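Local coordinates for suppressor of fused family protein (Neisseria gonorrhoeae, PDB 3K5J), which is of unknown function but belongs to a group of bacterial proteins that resemble the N-terminal domain of human Sufu, and may act by binding other proteins, at residues F24-F38 / I79-H91. Numbering follows the deposited sequence. Where two conformers were deposited one is given.
Sequences FTWTLGRIVEELPDF and IETLAMLASASMH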
loop_
_atom_site.group_PDB
_atom_site.type_symbol
_atom_site.label_atom_id
_atom_site.label_comp_id
_atom_site.label_asym_id
_atom_site.label_seq_id
_atom_site.Cartn_x
_atom_site.Cartn_y
_atom_site.Cartn_z
ATOM N N PHE A 24 1.703 12.400 8.989
ATOM C CA PHE A 24 3.161 12.582 8.937
ATOM C C PHE A 24 3.508 13.455 7.748
ATOM O O PHE A 24 2.830 13.444 6.698
ATOM C CB PHE A 24 3.858 11.250 8.796
ATOM C CG PHE A 24 3.603 10.328 9.955
ATOM C CD1 PHE A 24 4.388 10.435 11.094
ATOM C CD2 PHE A 24 2.599 9.423 9.945
ATOM C CE1 PHE A 24 4.175 9.595 12.164
ATOM C CE2 PHE A 24 2.388 8.577 11.051
ATOM C CZ PHE A 24 3.156 8.692 12.130
ATOM N N THR A 25 4.572 14.232 7.918
ATOM C CA THR A 25 5.093 15.139 6.918
ATOM C C THR A 25 6.621 15.097 6.869
ATOM O O THR A 25 7.265 14.500 7.743
ATOM C CB THR A 25 4.661 16.614 7.232
ATOM O OG1 THR A 25 5.284 17.010 8.446
ATOM C CG2 THR A 25 3.136 16.805 7.336
ATOM N N TRP A 26 7.186 15.709 5.830
ATOM C CA TRP A 26 8.642 15.849 5.684
ATOM C C TRP A 26 9.027 17.317 5.571
ATOM O O TRP A 26 8.376 18.103 4.882
ATOM C CB TRP A 26 9.161 15.130 4.447
ATOM C CG TRP A 26 9.187 13.639 4.580
ATOM C CD1 TRP A 26 10.302 12.874 4.787
ATOM C CD2 TRP A 26 8.083 12.701 4.466
ATOM N NE1 TRP A 26 9.954 11.536 4.835
ATOM C CE2 TRP A 26 8.604 11.406 4.662
ATOM C CE3 TRP A 26 6.707 12.829 4.260
ATOM C CZ2 TRP A 26 7.811 10.264 4.596
ATOM C CZ3 TRP A 26 5.923 11.693 4.247
ATOM C CH2 TRP A 26 6.487 10.426 4.449
ATOM N N THR A 27 10.108 17.681 6.239
ATOM C CA THR A 27 10.735 18.987 6.040
ATOM C C THR A 27 12.143 18.841 5.423
ATOM O O THR A 27 12.730 19.821 5.023
ATOM C CB THR A 27 10.779 19.809 7.342
ATOM O OG1 THR A 27 11.531 19.094 8.328
ATOM C CG2 THR A 27 9.381 20.122 7.879
ATOM N N LEU A 28 12.614 17.606 5.282
ATOM C CA LEU A 28 13.859 17.253 4.694
ATOM C C LEU A 28 13.675 15.935 3.986
ATOM O O LEU A 28 12.971 15.074 4.504
ATOM C CB LEU A 28 14.842 17.012 5.860
ATOM C CG LEU A 28 16.315 16.961 5.654
ATOM C CD1 LEU A 28 16.783 18.379 5.362
ATOM C CD2 LEU A 28 16.883 16.405 6.943
ATOM N N GLY A 29 14.322 15.745 2.859
ATOM C CA GLY A 29 14.219 14.437 2.156
ATOM C C GLY A 29 13.748 14.546 0.716
ATOM O O GLY A 29 13.451 15.658 0.221
ATOM N N ARG A 30 13.704 13.395 0.052
ATOM C CA ARG A 30 13.368 13.348 -1.348
ATOM C C ARG A 30 12.027 13.975 -1.628
ATOM O O ARG A 30 11.841 14.569 -2.670
ATOM C CB ARG A 30 13.422 11.932 -1.874
ATOM C CG ARG A 30 12.353 11.019 -1.374
ATOM C CD ARG A 30 12.769 9.576 -1.641
ATOM N NE ARG A 30 13.686 9.129 -0.605
ATOM C CZ ARG A 30 14.264 7.918 -0.570
ATOM N NH1 ARG A 30 14.069 7.037 -1.518
ATOM N NH2 ARG A 30 15.022 7.603 0.447
ATOM N N ILE A 31 11.136 13.854 -0.642
ATOM C CA ILE A 31 9.768 14.348 -0.729
ATOM C C ILE A 31 9.684 15.837 -1.038
ATOM O O ILE A 31 8.907 16.293 -1.883
ATOM C CB ILE A 31 9.030 14.069 0.594
ATOM C CG1 ILE A 31 8.720 12.580 0.691
ATOM C CG2 ILE A 31 7.729 14.889 0.669
ATOM C CD1 ILE A 31 8.034 11.993 -0.576
ATOM N N VAL A 32 10.515 16.577 -0.337
ATOM C CA VAL A 32 10.471 18.046 -0.329
ATOM C C VAL A 32 10.710 18.593 -1.734
ATOM O O VAL A 32 9.988 19.496 -2.145
ATOM C CB VAL A 32 11.461 18.610 0.678
ATOM C CG1 VAL A 32 11.444 20.110 0.652
ATOM C CG2 VAL A 32 11.092 18.081 2.080
ATOM N N GLU A 33 11.623 17.996 -2.496
ATOM C CA GLU A 33 11.815 18.414 -3.931
ATOM C C GLU A 33 10.895 17.700 -4.898
ATOM O O GLU A 33 10.302 18.287 -5.817
ATOM C CB GLU A 33 13.264 18.241 -4.382
ATOM N N GLU A 34 10.672 16.436 -4.661
ATOM C CA GLU A 34 10.054 15.594 -5.663
ATOM C C GLU A 34 8.537 15.565 -5.604
ATOM O O GLU A 34 7.883 15.364 -6.636
ATOM C CB GLU A 34 10.598 14.187 -5.594
ATOM C CG GLU A 34 12.109 14.145 -5.911
ATOM C CD GLU A 34 12.628 12.738 -5.938
ATOM O OE1 GLU A 34 11.926 11.826 -6.497
ATOM O OE2 GLU A 34 13.793 12.565 -5.493
ATOM N N LEU A 35 7.980 15.712 -4.412
ATOM C CA LEU A 35 6.533 15.702 -4.264
ATOM C C LEU A 35 6.150 16.530 -3.045
ATOM O O LEU A 35 5.780 16.013 -1.987
ATOM C CB LEU A 35 5.942 14.305 -4.233
ATOM C CG LEU A 35 4.423 14.142 -4.318
ATOM C CD1 LEU A 35 3.865 14.788 -5.601
ATOM C CD2 LEU A 35 4.031 12.659 -4.256
ATOM N N PRO A 36 6.275 17.864 -3.184
ATOM C CA PRO A 36 6.041 18.740 -2.062
ATOM C C PRO A 36 4.689 18.473 -1.383
ATOM O O PRO A 36 3.697 18.221 -2.058
ATOM C CB PRO A 36 6.100 20.121 -2.678
ATOM C CG PRO A 36 6.934 19.965 -3.900
ATOM C CD PRO A 36 6.659 18.620 -4.397
ATOM N N ASP A 37 4.701 18.540 -0.064
ATOM C CA ASP A 37 3.519 18.364 0.795
ATOM C C ASP A 37 3.019 16.923 0.920
ATOM O O ASP A 37 2.023 16.690 1.602
ATOM C CB ASP A 37 2.327 19.250 0.406
ATOM C CG ASP A 37 2.693 20.685 0.308
ATOM O OD1 ASP A 37 3.319 21.186 1.259
ATOM O OD2 ASP A 37 2.350 21.317 -0.754
ATOM N N PHE A 38 3.744 15.962 0.360
ATOM C CA PHE A 38 3.344 14.561 0.492
ATOM C C PHE A 38 3.198 14.190 1.952
ATOM O O PHE A 38 4.025 14.544 2.801
ATOM C CB PHE A 38 4.399 13.648 -0.154
ATOM C CG PHE A 38 4.102 12.174 -0.028
ATOM C CD1 PHE A 38 3.146 11.565 -0.820
ATOM C CD2 PHE A 38 4.845 11.394 0.845
ATOM C CE1 PHE A 38 2.888 10.236 -0.708
ATOM C CE2 PHE A 38 4.620 10.035 0.924
ATOM C CZ PHE A 38 3.622 9.454 0.163
ATOM N N ILE A 79 6.239 4.209 6.527
ATOM C CA ILE A 79 6.364 5.605 6.210
ATOM C C ILE A 79 7.528 5.787 5.212
ATOM O O ILE A 79 7.394 6.473 4.184
ATOM C CB ILE A 79 6.590 6.481 7.478
ATOM C CG1 ILE A 79 5.431 6.283 8.461
ATOM C CG2 ILE A 79 6.702 7.922 7.108
ATOM C CD1 ILE A 79 5.696 6.880 9.846
ATOM N N GLU A 80 8.641 5.105 5.508
ATOM C CA GLU A 80 9.839 5.161 4.683
ATOM C C GLU A 80 9.548 4.580 3.281
ATOM O O GLU A 80 9.916 5.148 2.236
ATOM C CB GLU A 80 10.962 4.354 5.380
ATOM C CG GLU A 80 11.401 4.856 6.766
ATOM C CD GLU A 80 11.990 3.785 7.713
ATOM O OE1 GLU A 80 12.212 2.594 7.301
ATOM O OE2 GLU A 80 12.203 4.160 8.918
ATOM N N THR A 81 8.865 3.450 3.255
ATOM C CA THR A 81 8.515 2.773 1.987
ATOM C C THR A 81 7.643 3.670 1.127
ATOM O O THR A 81 7.879 3.827 -0.065
ATOM C CB THR A 81 7.765 1.447 2.278
ATOM O OG1 THR A 81 8.689 0.557 2.902
ATOM C CG2 THR A 81 7.203 0.824 1.040
ATOM N N LEU A 82 6.636 4.298 1.747
ATOM C CA LEU A 82 5.717 5.114 0.968
ATOM C C LEU A 82 6.398 6.373 0.414
ATOM O O LEU A 82 6.073 6.787 -0.703
ATOM C CB LEU A 82 4.453 5.436 1.754
ATOM C CG LEU A 82 3.509 4.246 1.967
ATOM C CD1 LEU A 82 2.411 4.550 3.001
ATOM C CD2 LEU A 82 2.877 3.783 0.662
ATOM N N ALA A 83 7.348 6.969 1.148
ATOM C CA ALA A 83 8.125 8.085 0.599
ATOM C C ALA A 83 8.941 7.660 -0.632
ATOM O O ALA A 83 8.994 8.354 -1.648
ATOM C CB ALA A 83 9.020 8.742 1.648
HETATM N N MSE A 84 9.540 6.490 -0.553
HETATM C CA MSE A 84 10.292 5.923 -1.679
HETATM C C MSE A 84 9.360 5.728 -2.867
HETATM O O MSE A 84 9.714 6.061 -4.010
HETATM C CB MSE A 84 10.932 4.613 -1.247
HETATM C CG MSE A 84 11.567 3.834 -2.395
HETATM SE SE MSE A 84 12.135 2.062 -1.911
HETATM C CE MSE A 84 10.418 1.233 -1.855
ATOM N N LEU A 85 8.156 5.183 -2.608
ATOM C CA LEU A 85 7.191 4.938 -3.692
ATOM C C LEU A 85 6.630 6.223 -4.301
ATOM O O LEU A 85 6.335 6.264 -5.489
ATOM C CB LEU A 85 6.051 3.945 -3.274
ATOM C CG LEU A 85 6.573 2.566 -2.846
ATOM C CD1 LEU A 85 5.391 1.639 -2.460
ATOM C CD2 LEU A 85 7.445 1.914 -3.908
ATOM N N ALA A 86 6.485 7.261 -3.511
ATOM C CA ALA A 86 6.067 8.561 -4.006
ATOM C C ALA A 86 7.092 9.032 -5.051
ATOM O O ALA A 86 6.719 9.475 -6.133
ATOM C CB ALA A 86 5.995 9.569 -2.858
ATOM N N SER A 87 8.380 8.970 -4.714
ATOM C CA SER A 87 9.437 9.344 -5.672
ATOM C C SER A 87 9.368 8.481 -6.924
ATOM O O SER A 87 9.417 8.994 -8.061
ATOM C CB SER A 87 10.812 9.172 -5.010
ATOM O OG SER A 87 11.842 9.269 -5.990
ATOM N N ALA A 88 9.294 7.168 -6.740
ATOM C CA ALA A 88 9.289 6.217 -7.862
ATOM C C ALA A 88 8.093 6.417 -8.785
ATOM O O ALA A 88 8.200 6.370 -10.031
ATOM C CB ALA A 88 9.343 4.794 -7.368
ATOM N N SER A 89 6.931 6.689 -8.187
ATOM C CA SER A 89 5.706 6.813 -8.980
ATOM C C SER A 89 5.714 8.091 -9.821
ATOM O O SER A 89 5.058 8.135 -10.876
ATOM C CB SER A 89 4.469 6.755 -8.071
ATOM O OG SER A 89 4.380 7.918 -7.297
HETATM N N MSE A 90 6.391 9.148 -9.359
HETATM C CA MSE A 90 6.519 10.381 -10.138
HETATM C C MSE A 90 7.444 10.179 -11.343
HETATM O O MSE A 90 7.232 10.774 -12.401
HETATM C CB MSE A 90 7.019 11.546 -9.277
HETATM C CG MSE A 90 6.013 12.058 -8.224
HETATM SE SE MSE A 90 4.184 12.499 -8.828
HETATM C CE MSE A 90 3.183 10.866 -8.358
ATOM N N HIS A 91 8.442 9.309 -11.197
ATOM C CA HIS A 91 9.386 9.017 -12.295
ATOM C C HIS A 91 8.891 7.968 -13.275
ATOM O O HIS A 91 9.150 8.047 -14.491
ATOM C CB HIS A 91 10.730 8.616 -11.730
ATOM C CG HIS A 91 11.489 9.768 -11.175
ATOM N ND1 HIS A 91 12.058 9.749 -9.928
ATOM C CD2 HIS A 91 11.740 10.999 -11.687
ATOM C CE1 HIS A 91 12.703 10.885 -9.726
ATOM N NE2 HIS A 91 12.493 11.677 -10.759
HETATM O O HOH W 1 14.592 9.911 -5.201
#
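F24 lies under the CD1 methyl of I79. The methyl sits almost exactly over the ring centre, 3.7 Å from I79 CD1 to the F24 ring centroid, a CH-pi contact. The other branch of I79 turns to W26. Its CG2 is 3.6 Å from W26 CZ2. A83 CB comes closer still, 3.5 Å from the same W26 CZ2. I31 CG1 lies over one face of the W26 indole, toward its rim, and also reaches A83 CB. A second CH-pi contact is made by A86, whose CB stands over the middle of the F38 ring. F38 reaches it with CG anti to the backbone N (chi1 178°). The I31 CD1 and L35 CD2 methyls meet the same A86 CB, so three side chains converge on one small residue. Beyond it, L35 CD1 touches the selenium of selenomethionine M90 at 4.0 Å, the two side chains crossing at about a right angle. At the more polar margin, S87 OG donates to E34 OE1 over 2.6 Å. It meets the syn side of the carboxylate, 26° out of its plane. A water donates to both E34 OE2 and S87 OG, so two links join this pair. R30 runs alongside M84, and its CD packs on S87 CB. F62 of helix 60-63 borders L35 and M90. The arrangement is a helix packed against a connection between antiparallel strands: helix 77-91 lies against the link from strand 21-24 to strand 39-43, including short helix 30-34, in the mixed, mostly antiparallel sheet and helix fold of this Sufu-like protein.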